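Local coordinates for protein lovastatin nonaketide synthase mokA (Monascus pilosus, PDB 6AD3) that carries out, as a type I polyketide synthase represented here by its condensation domain, the iterative nine-step assembly of the polyketide that leads to lovastatin (monacolin K), at residues A[310-315]-A[506-511]; A[305-310]-A[479-484]; A[124-129]-A[234-239]. The protein carries 1 engineered substitution. All coordinates share one frame; numbering follows the deposited sequence.

Contact 1: residues A[310-315]-A[506-511]; sequences PMVAFR and ILSMFS
Val-312 points at helix 495-512, with CG1 set between Ser-508 and Ser-511 and CG2 against Ser-508. Val-312 CG1, anti to the backbone N (chi1 177°), comes to 4.0 Å from Ser-508 CA and 3.9 Å from Ser-511 OG, while CG2 lies 4.1 Å from Ser-508 OG. One turn on, Arg-315 meets Ser-511 through the root of its chain: CB stands 3.7 Å from Ser-511 OG, and the rest runs out extended, carrying the guanidinium away from the partner helix. The axes of segments 310-315 and 506-511 pass 9.2 Å apart at 47°; they belong to helices 310-322 and 495-512 in the C-terminal of the two lobes of the condensation-domain fold. No direct hydrogen bond joins the two segments, but a water does. Arg-315 NH1 donates to it at 2.6 Å, with the water in the guanidinium plane, and the water donates to Ser-511 OG at 2.9 Å. That hydroxyl, set between the backbone N and the carbonyl carbon by a chi1 of 72°, gives its own proton to Leu-507 O at 2.8 Å; Ser-511 N reaches the same oxygen from the opposite face of the carbonyl plane.

Contact 2: residues A[305-310]-A[479-484]; sequences IARLDP and DPLLTV
An antiparallel strand pair at the margin of the six-stranded mixed sheet forms this contact: the end of strand 301-307, the outermost strand on that side, runs beside the start of strand 481-487. Ala-306 and Leu-482 are a hydrogen-bonded pair, Ala-306 N reaching Leu-482 O at 2.9 Å in the carbonyl plane and Leu-482 N reaching Ala-306 O at 2.8 Å. A hydrogen bond from Leu-308 N to Pro-480 O (2.9 Å) extends the pairing past the end of strand 301-307. On the face bearing Ile-305, Arg-307, Leu-481 and Thr-483, Arg-307 folds over Leu-481, its partner in a non-hydrogen-bonded pair. A bend at chi2 (-93°) lays the guanidinium across the leucine, whose CD1 sits over the centre of the group, 3.8 Å above its plane. Arg-307 NH1 then donates to Asp-479 O at 2.9 Å, the acceptor almost exactly in the guanidinium plane, so the group is held both at an edge and on a face. The same leucine methyl touches Ile-305 CG2 at 3.7 Å. Ile-305 and Thr-483 form the other non-hydrogen-bonded pair, Ile-305 CG1 running beside the threonine side chain, 3.5 Å from Thr-483 OG1. Farther on, the Asp-479 carboxylate reaches the Pro-310 ring, OD1 to CB 3.4 Å. Ala-306 and Leu-482 turn to the other face, where Leu-500 of helix 495-512 covers both; Tyr-331 of helix 327-343 packs on Leu-308 and Pro-480, and Leu-481 and Thr-483 pair through their backbones with Ser-473 and Glu-471 of strand 468-473, the next in the sheet.

Contact 3: residues A[124-129]-A[234-239]; sequences RRHEIF and KHVPQF
CG of Gln-238 stands anti to its carbonyl carbon (chi1 -59°) and the chain bends at chi2 (-71°), so that the amide faces the backbone of residues 125-127, where helix 112-125 ends. Gln-238 NE2 donates to Arg-125 O at 3.1 Å, in the plane of that carbonyl, while Gln-238 OE1 accepts from Glu-127 N at 2.8 Å, the donor tilted out of the amide plane. The Glu-127 side chain, extended beyond CG, crosses that of Gln-238 at about a right angle, yet the carboxylate and amide planes are nearly parallel, 11° apart, and stacked; Glu-127 CD is 3.7 Å from Gln-238 CG. Val-236 packs on Arg-125 and His-126. Its CG2 lies over one face of the Arg-125 guanidinium, offset toward the rim, 3.5 Å from NH1, and its CG1 meets the His-126 ring at CD2, 3.4 Å away. Arg-125 is turned to its own partners, a salt bridge from NE to Glu-222 and a hydrogen bond from NH1 to Asp-233 O. At the far end Ile-128 rests on Phe-239, CB to CB 3.8 Å, and the phenylalanine ring meets Phe-369 edge-to-face. A water between the chains accepts from Ile-128 N and Phe-239 N and donates to Gln-238 OE1 at 2.8 Å. The amide thus works with both ends: its oxygen accepts two hydrogen bonds, from Glu-127 N and the water, and its nitrogen serves a carbonyl of the last helical turn, a pattern that fixes which way round the amide lies and ties the loop before helix 239-251 to the end of helix 112-125.

How the contacts relate
Contact 3 comes first along the chain and closes before the other two open; contacts 1 and 2 interleave, since strand 301-307 leads into helix 310-322 and strand 481-487 precedes helix 495-512. Those two are neighbours, their centres 12 Å apart. They share Pro-310, and Ala-313 CB packs against Pro-480 CD at 3.8 Å, so the strand pair at the edge of the six-stranded sheet and the helices that follow its strands form one continuous part of the C-terminal lobe. Contact 3 lies in the N-terminal lobe, on the opposite side of the chain's centre, with its centre 35 Å from that of contact 2 and 42 Å from that of contact 1, in keeping with the two-lobed architecture of condensation domains.

Contact 1: residues A[310-315]-A[506-511]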
loop_
_atom_site.group_PDB
_atom_site.type_symbol
_atom_site.label_atom_id
_atom_site.label_comp_id
_atom_site.label_asym_id
_atom_site.label_seq_id
_atom_site.Cartn_x
_atom_site.Cartn_y
_atom_site.Cartn_z
ATOM N N PRO A 310 -1.826 -7.922 -23.118
ATOM C CA PRO A 310 -2.874 -8.827 -22.689
ATOM C C PRO A 310 -2.608 -10.291 -23.014
ATOM O O PRO A 310 -3.040 -11.179 -22.260
ATOM C CB PRO A 310 -4.115 -8.316 -23.442
ATOM C CG PRO A 310 -3.576 -7.566 -24.611
ATOM C CD PRO A 310 -2.346 -6.900 -24.057
ATOM N N MET A 311 -1.719 -10.550 -23.969
ATOM C CA MET A 311 -1.352 -11.941 -24.252
ATOM C C MET A 311 -0.367 -12.466 -23.233
ATOM O O MET A 311 -0.420 -13.639 -22.865
ATOM C CB MET A 311 -0.818 -12.112 -25.678
ATOM C CG MET A 311 -1.924 -12.311 -26.689
ATOM S SD MET A 311 -2.899 -13.826 -26.353
ATOM C CE MET A 311 -1.628 -14.963 -25.964
ATOM N N VAL A 312 0.485 -11.576 -22.705
ATOM C CA VAL A 312 1.381 -11.975 -21.611
ATOM C C VAL A 312 0.565 -12.265 -20.351
ATOM O O VAL A 312 0.768 -13.291 -19.673
ATOM C CB VAL A 312 2.446 -10.899 -21.307
ATOM C CG1 VAL A 312 3.298 -11.331 -20.139
ATOM C CG2 VAL A 312 3.318 -10.643 -22.540
ATOM N N ALA A 313 -0.404 -11.429 -20.080
ATOM C CA ALA A 313 -1.316 -11.666 -18.926
ATOM C C ALA A 313 -2.074 -12.970 -19.036
ATOM O O ALA A 313 -2.213 -13.715 -18.038
ATOM C CB ALA A 313 -2.273 -10.527 -18.772
ATOM N N PHE A 314 -2.517 -13.269 -20.251
ATOM C CA PHE A 314 -3.212 -14.528 -20.551
ATOM C C PHE A 314 -2.315 -15.728 -20.303
ATOM O O PHE A 314 -2.741 -16.710 -19.666
ATOM C CB PHE A 314 -3.740 -14.509 -21.992
ATOM C CG PHE A 314 -4.275 -15.847 -22.466
ATOM C CD1 PHE A 314 -5.555 -16.248 -22.120
ATOM C CD2 PHE A 314 -3.470 -16.710 -23.150
ATOM C CE1 PHE A 314 -6.035 -17.479 -22.521
ATOM C CE2 PHE A 314 -3.947 -17.936 -23.586
ATOM C CZ PHE A 314 -5.237 -18.308 -23.282
ATOM N N ARG A 315 -1.080 -15.703 -20.816
ATOM C CA ARG A 315 -0.159 -16.803 -20.605
ATOM C C ARG A 315 0.142 -16.993 -19.125
ATOM O O ARG A 315 0.296 -18.113 -18.647
ATOM C CB ARG A 315 1.150 -16.583 -21.373
ATOM C CG ARG A 315 0.973 -16.690 -22.874
ATOM C CD ARG A 315 2.289 -16.747 -23.629
ATOM N NE ARG A 315 1.993 -16.562 -25.047
ATOM C CZ ARG A 315 2.064 -15.394 -25.670
ATOM N NH1 ARG A 315 2.775 -14.406 -25.119
ATOM N NH2 ARG A 315 1.589 -15.275 -26.916
ATOM N N ILE A 506 10.975 -10.327 -18.549
ATOM C CA ILE A 506 11.130 -11.571 -17.821
ATOM C C ILE A 506 9.785 -12.281 -17.648
ATOM O O ILE A 506 9.715 -13.504 -17.752
ATOM C CB ILE A 506 11.901 -11.358 -16.458
ATOM C CG1 ILE A 506 12.977 -12.430 -16.295
ATOM C CG2 ILE A 506 10.977 -11.332 -15.275
ATOM C CD1 ILE A 506 13.716 -12.398 -14.957
ATOM N N LEU A 507 8.699 -11.515 -17.480
ATOM C CA LEU A 507 7.353 -12.084 -17.436
ATOM C C LEU A 507 6.990 -12.684 -18.770
ATOM O O LEU A 507 6.460 -13.780 -18.840
ATOM C CB LEU A 507 6.307 -11.005 -17.138
ATOM C CG LEU A 507 6.308 -10.438 -15.711
ATOM C CD1 LEU A 507 5.397 -9.207 -15.679
ATOM C CD2 LEU A 507 5.849 -11.463 -14.693
ATOM N N SER A 508 7.357 -12.000 -19.840
ATOM C CA SER A 508 7.026 -12.496 -21.152
ATOM C C SER A 508 7.801 -13.808 -21.422
ATOM O O SER A 508 7.250 -14.785 -21.960
ATOM C CB SER A 508 7.360 -11.442 -22.209
ATOM O OG SER A 508 7.060 -11.978 -23.501
ATOM N N MET A 509 9.071 -13.844 -21.031
ATOM C CA MET A 509 9.897 -15.009 -21.336
ATOM C C MET A 509 9.454 -16.230 -20.522
ATOM O O MET A 509 9.281 -17.329 -21.064
ATOM C CB MET A 509 11.372 -14.666 -21.093
ATOM C CG MET A 509 12.331 -15.803 -21.212
ATOM S SD MET A 509 14.052 -15.302 -20.831
ATOM C CE MET A 509 13.953 -15.066 -19.049
ATOM N N PHE A 510 9.252 -16.053 -19.229
ATOM C CA PHE A 510 8.889 -17.186 -18.376
ATOM C C PHE A 510 7.472 -17.687 -18.630
ATOM O O PHE A 510 7.190 -18.884 -18.419
ATOM C CB PHE A 510 9.086 -16.866 -16.879
ATOM C CG PHE A 510 10.530 -16.811 -16.452
ATOM C CD1 PHE A 510 11.423 -17.786 -16.842
ATOM C CD2 PHE A 510 10.994 -15.772 -15.669
ATOM C CE1 PHE A 510 12.739 -17.758 -16.429
ATOM C CE2 PHE A 510 12.328 -15.730 -15.260
ATOM C CZ PHE A 510 13.202 -16.702 -15.657
ATOM N N SER A 511 6.564 -16.784 -19.011
ATOM C CA SER A 511 5.218 -17.165 -19.244
ATOM C C SER A 511 5.114 -17.874 -20.604
ATOM O O SER A 511 4.269 -18.728 -20.773
ATOM C CB SER A 511 4.266 -15.966 -19.157
ATOM O OG SER A 511 4.397 -15.086 -20.264
HETATM O O HOH W 1 4.337 -14.460 -23.071
#

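Contact 2: residues A[305-310]-A[479-484]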
loop_
_atom_site.group_PDB
_atom_site.type_symbol
_atom_site.label_atom_id
_atom_site.label_comp_id
_atom_site.label_asym_id
_atom_site.label_seq_id
_atom_site.Cartn_x
_atom_site.Cartn_y
_atom_site.Cartn_z
ATOM N N ILE A 305 5.313 3.667 -14.852
ATOM C CA ILE A 305 4.086 2.886 -14.889
ATOM C C ILE A 305 3.877 2.334 -16.285
ATOM O O ILE A 305 4.124 3.038 -17.270
ATOM C CB ILE A 305 2.854 3.777 -14.576
ATOM C CG1 ILE A 305 2.871 4.227 -13.132
ATOM C CG2 ILE A 305 1.572 3.032 -14.797
ATOM C CD1 ILE A 305 1.819 5.268 -12.814
ATOM N N ALA A 306 3.449 1.080 -16.367
ATOM C CA ALA A 306 3.077 0.466 -17.681
ATOM C C ALA A 306 1.955 -0.538 -17.556
ATOM O O ALA A 306 1.790 -1.180 -16.535
ATOM C CB ALA A 306 4.269 -0.195 -18.312
ATOM N N ARG A 307 1.182 -0.672 -18.630
ATOM C CA ARG A 307 0.229 -1.751 -18.787
ATOM C C ARG A 307 0.898 -2.940 -19.387
ATOM O O ARG A 307 1.618 -2.821 -20.393
ATOM C CB ARG A 307 -0.839 -1.345 -19.790
ATOM C CG ARG A 307 -1.799 -0.402 -19.259
ATOM C CD ARG A 307 -3.005 -1.096 -18.699
ATOM N NE ARG A 307 -3.842 -0.027 -18.247
ATOM C CZ ARG A 307 -4.589 -0.041 -17.173
ATOM N NH1 ARG A 307 -4.905 -1.171 -16.583
ATOM N NH2 ARG A 307 -5.212 1.067 -16.840
ATOM N N LEU A 308 0.541 -4.105 -18.886
ATOM C CA LEU A 308 1.091 -5.345 -19.395
ATOM C C LEU A 308 0.262 -5.774 -20.601
ATOM O O LEU A 308 -0.959 -5.629 -20.596
ATOM C CB LEU A 308 1.040 -6.417 -18.321
ATOM C CG LEU A 308 1.693 -7.737 -18.648
ATOM C CD1 LEU A 308 3.203 -7.607 -18.822
ATOM C CD2 LEU A 308 1.356 -8.764 -17.570
ATOM N N ASP A 309 0.966 -6.224 -21.644
ATOM C CA ASP A 309 0.364 -6.850 -22.829
ATOM C C ASP A 309 -0.670 -7.899 -22.426
ATOM O O ASP A 309 -0.376 -8.778 -21.628
ATOM C CB ASP A 309 1.482 -7.507 -23.643
ATOM C CG ASP A 309 0.964 -8.219 -24.885
ATOM O OD1 ASP A 309 0.854 -7.576 -25.928
ATOM O OD2 ASP A 309 0.806 -9.430 -24.840
ATOM N N PRO A 310 -1.826 -7.922 -23.118
ATOM C CA PRO A 310 -2.874 -8.827 -22.689
ATOM C C PRO A 310 -2.608 -10.291 -23.014
ATOM O O PRO A 310 -3.040 -11.179 -22.260
ATOM C CB PRO A 310 -4.115 -8.316 -23.442
ATOM C CG PRO A 310 -3.576 -7.566 -24.611
ATOM C CD PRO A 310 -2.346 -6.900 -24.057
ATOM N N ASP A 479 -6.270 -4.786 -18.358
ATOM C CA ASP A 479 -4.948 -5.461 -18.348
ATOM C C ASP A 479 -4.163 -5.041 -17.079
ATOM O O ASP A 479 -4.389 -3.982 -16.510
ATOM C CB ASP A 479 -4.148 -5.102 -19.608
ATOM C CG ASP A 479 -4.850 -5.543 -20.895
ATOM O OD1 ASP A 479 -5.530 -6.587 -20.871
ATOM O OD2 ASP A 479 -4.710 -4.837 -21.900
ATOM N N PRO A 480 -3.241 -5.869 -16.636
ATOM C CA PRO A 480 -2.555 -5.528 -15.413
ATOM C C PRO A 480 -1.781 -4.192 -15.527
ATOM O O PRO A 480 -1.188 -3.901 -16.564
ATOM C CB PRO A 480 -1.597 -6.711 -15.222
ATOM C CG PRO A 480 -2.225 -7.833 -16.005
ATOM C CD PRO A 480 -2.814 -7.161 -17.186
ATOM N N LEU A 481 -1.807 -3.402 -14.470
ATOM C CA LEU A 481 -1.114 -2.141 -14.424
ATOM C C LEU A 481 0.040 -2.221 -13.426
ATOM O O LEU A 481 -0.175 -2.523 -12.264
ATOM C CB LEU A 481 -2.081 -1.011 -14.004
ATOM C CG LEU A 481 -1.505 0.416 -14.105
ATOM C CD1 LEU A 481 -1.228 0.765 -15.560
ATOM C CD2 LEU A 481 -2.437 1.448 -13.441
ATOM N N LEU A 482 1.253 -1.946 -13.897
ATOM C CA LEU A 482 2.447 -2.122 -13.100
ATOM C C LEU A 482 3.042 -0.762 -12.791
ATOM O O LEU A 482 3.343 0.009 -13.715
ATOM C CB LEU A 482 3.479 -2.966 -13.871
ATOM C CG LEU A 482 3.210 -4.453 -14.170
ATOM C CD1 LEU A 482 1.839 -4.750 -14.662
ATOM C CD2 LEU A 482 4.249 -4.967 -15.132
ATOM N N THR A 483 3.380 -0.534 -11.516
ATOM C CA THR A 483 4.055 0.672 -11.080
ATOM C C THR A 483 5.324 0.246 -10.348
ATOM O O THR A 483 5.254 -0.542 -9.383
ATOM C CB THR A 483 3.196 1.499 -10.093
ATOM O OG1 THR A 483 1.950 1.813 -10.716
ATOM C CG2 THR A 483 3.890 2.781 -9.682
ATOM N N VAL A 484 6.470 0.762 -10.800
ATOM C CA VAL A 484 7.752 0.556 -10.111
ATOM C C VAL A 484 8.263 1.892 -9.535
ATOM O O VAL A 484 8.306 2.946 -10.251
ATOM C CB VAL A 484 8.817 -0.005 -11.087
ATOM C CG1 VAL A 484 10.181 -0.009 -10.432
ATOM C CG2 VAL A 484 8.424 -1.406 -11.506
#

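Contact 3: residues A[124-129]-A[234-239]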
loop_
_atom_site.group_PDB
_atom_site.type_symbol
_atom_site.label_atom_id
_atom_site.label_comp_id
_atom_site.label_asym_id
_atom_site.label_seq_id
_atom_site.Cartn_x
_atom_site.Cartn_y
_atom_site.Cartn_z
ATOM N N ARG A 124 -20.526 9.886 8.493
ATOM C CA ARG A 124 -21.279 9.629 9.705
ATOM C C ARG A 124 -21.263 8.164 10.147
ATOM O O ARG A 124 -21.195 7.879 11.362
ATOM C CB ARG A 124 -22.724 10.059 9.502
ATOM C CG ARG A 124 -23.656 9.675 10.606
ATOM C CD ARG A 124 -24.937 10.514 10.506
ATOM N NE ARG A 124 -25.432 10.588 9.123
ATOM C CZ ARG A 124 -25.298 11.643 8.303
ATOM N NH1 ARG A 124 -24.705 12.773 8.705
ATOM N NH2 ARG A 124 -25.766 11.562 7.069
ATOM N N ARG A 125 -21.329 7.237 9.188
ATOM C CA ARG A 125 -21.406 5.802 9.506
ATOM C C ARG A 125 -20.221 5.286 10.267
ATOM O O ARG A 125 -20.354 4.332 11.071
ATOM C CB ARG A 125 -21.567 4.961 8.205
ATOM C CG ARG A 125 -23.026 4.729 7.837
ATOM C CD ARG A 125 -23.163 4.236 6.406
ATOM N NE ARG A 125 -22.463 2.972 6.214
ATOM C CZ ARG A 125 -22.909 1.798 6.649
ATOM N NH1 ARG A 125 -24.128 1.696 7.222
ATOM N NH2 ARG A 125 -22.231 0.727 6.368
ATOM N N HIS A 126 -19.028 5.754 9.892
ATOM C CA HIS A 126 -17.784 5.137 10.334
ATOM C C HIS A 126 -17.053 6.017 11.339
ATOM O O HIS A 126 -16.595 7.117 11.018
ATOM C CB HIS A 126 -16.891 4.862 9.128
ATOM C CG HIS A 126 -17.474 3.873 8.183
ATOM N ND1 HIS A 126 -18.252 4.237 7.099
ATOM C CD2 HIS A 126 -17.623 2.541 8.313
ATOM C CE1 HIS A 126 -18.716 3.143 6.515
ATOM N NE2 HIS A 126 -18.308 2.103 7.213
ATOM N N GLU A 127 -16.868 5.472 12.520
ATOM C CA GLU A 127 -16.183 6.164 13.583
ATOM C C GLU A 127 -14.817 6.681 13.156
ATOM O O GLU A 127 -14.429 7.772 13.534
ATOM C CB GLU A 127 -16.037 5.244 14.786
ATOM C CG GLU A 127 -17.287 5.123 15.616
ATOM C CD GLU A 127 -17.156 4.135 16.756
ATOM O OE1 GLU A 127 -16.049 3.734 17.098
ATOM O OE2 GLU A 127 -18.158 3.934 17.435
ATOM N N ILE A 128 -14.085 5.891 12.377
ATOM C CA ILE A 128 -12.706 6.229 12.013
ATOM C C ILE A 128 -12.672 7.495 11.132
ATOM O O ILE A 128 -11.676 8.176 11.085
ATOM C CB ILE A 128 -11.995 5.023 11.328
ATOM C CG1 ILE A 128 -10.496 5.282 11.145
ATOM C CG2 ILE A 128 -12.606 4.704 9.980
ATOM C CD1 ILE A 128 -9.748 5.547 12.436
ATOM N N PHE A 129 -13.826 7.872 10.559
ATOM C CA PHE A 129 -13.912 9.098 9.776
ATOM C C PHE A 129 -14.386 10.269 10.623
ATOM O O PHE A 129 -14.538 11.401 10.101
ATOM C CB PHE A 129 -14.833 8.915 8.556
ATOM C CG PHE A 129 -14.340 7.893 7.569
ATOM C CD1 PHE A 129 -12.990 7.546 7.500
ATOM C CD2 PHE A 129 -15.234 7.255 6.721
ATOM C CE1 PHE A 129 -12.547 6.602 6.591
ATOM C CE2 PHE A 129 -14.788 6.334 5.790
ATOM C CZ PHE A 129 -13.461 5.984 5.736
ATOM N N LYS A 234 -27.447 -1.632 8.951
ATOM C CA LYS A 234 -27.302 -0.818 10.161
ATOM C C LYS A 234 -26.037 -1.178 10.933
ATOM O O LYS A 234 -25.441 -0.336 11.584
ATOM C CB LYS A 234 -28.510 -1.035 11.079
ATOM C CG LYS A 234 -28.659 0.030 12.146
ATOM C CD LYS A 234 -28.697 1.432 11.528
ATOM C CE LYS A 234 -29.251 2.468 12.498
ATOM N NZ LYS A 234 -30.636 2.121 12.914
ATOM N N HIS A 235 -25.672 -2.452 10.899
ATOM C CA HIS A 235 -24.493 -2.935 11.592
ATOM C C HIS A 235 -23.265 -2.390 10.880
ATOM O O HIS A 235 -23.082 -2.634 9.683
ATOM C CB HIS A 235 -24.443 -4.465 11.579
ATOM C CG HIS A 235 -23.125 -5.022 12.021
ATOM N ND1 HIS A 235 -22.554 -4.697 13.233
ATOM C CD2 HIS A 235 -22.219 -5.804 11.375
ATOM C CE1 HIS A 235 -21.346 -5.230 13.311
ATOM N NE2 HIS A 235 -21.140 -5.950 12.216
ATOM N N VAL A 236 -22.378 -1.720 11.625
ATOM C CA VAL A 236 -21.096 -1.230 11.043
ATOM C C VAL A 236 -19.953 -1.674 11.917
ATOM O O VAL A 236 -19.936 -1.381 13.119
ATOM C CB VAL A 236 -21.093 0.340 10.934
ATOM C CG1 VAL A 236 -19.759 0.867 10.371
ATOM C CG2 VAL A 236 -22.235 0.809 10.076
ATOM N N PRO A 237 -19.015 -2.424 11.363
ATOM C CA PRO A 237 -17.869 -2.820 12.144
ATOM C C PRO A 237 -16.899 -1.658 12.326
ATOM O O PRO A 237 -16.319 -1.164 11.367
ATOM C CB PRO A 237 -17.255 -3.953 11.329
ATOM C CG PRO A 237 -17.692 -3.710 9.950
ATOM C CD PRO A 237 -19.024 -3.042 10.025
ATOM N N GLN A 238 -16.770 -1.176 13.549
ATOM C CA GLN A 238 -16.046 0.050 13.746
ATOM C C GLN A 238 -14.557 -0.254 13.977
ATOM O O GLN A 238 -14.194 -1.242 14.658
ATOM C CB GLN A 238 -16.626 0.820 14.925
ATOM C CG GLN A 238 -18.109 1.176 14.750
ATOM C CD GLN A 238 -18.331 2.224 13.709
ATOM O OE1 GLN A 238 -17.363 2.784 13.138
ATOM N NE2 GLN A 238 -19.599 2.604 13.519
ATOM N N PHE A 239 -13.705 0.686 13.546
ATOM C CA PHE A 239 -12.252 0.451 13.534
ATOM C C PHE A 239 -11.698 0.145 14.902
ATOM O O PHE A 239 -10.956 -0.809 15.084
ATOM C CB PHE A 239 -11.538 1.653 12.936
ATOM C CG PHE A 239 -10.069 1.496 12.875
ATOM C CD1 PHE A 239 -9.511 0.590 11.986
ATOM C CD2 PHE A 239 -9.282 1.997 13.895
ATOM C CE1 PHE A 239 -8.128 0.376 11.961
ATOM C CE2 PHE A 239 -7.900 1.827 13.867
ATOM C CZ PHE A 239 -7.329 1.015 12.904
HETATM O O HOH W 2 -14.874 2.911 11.838
#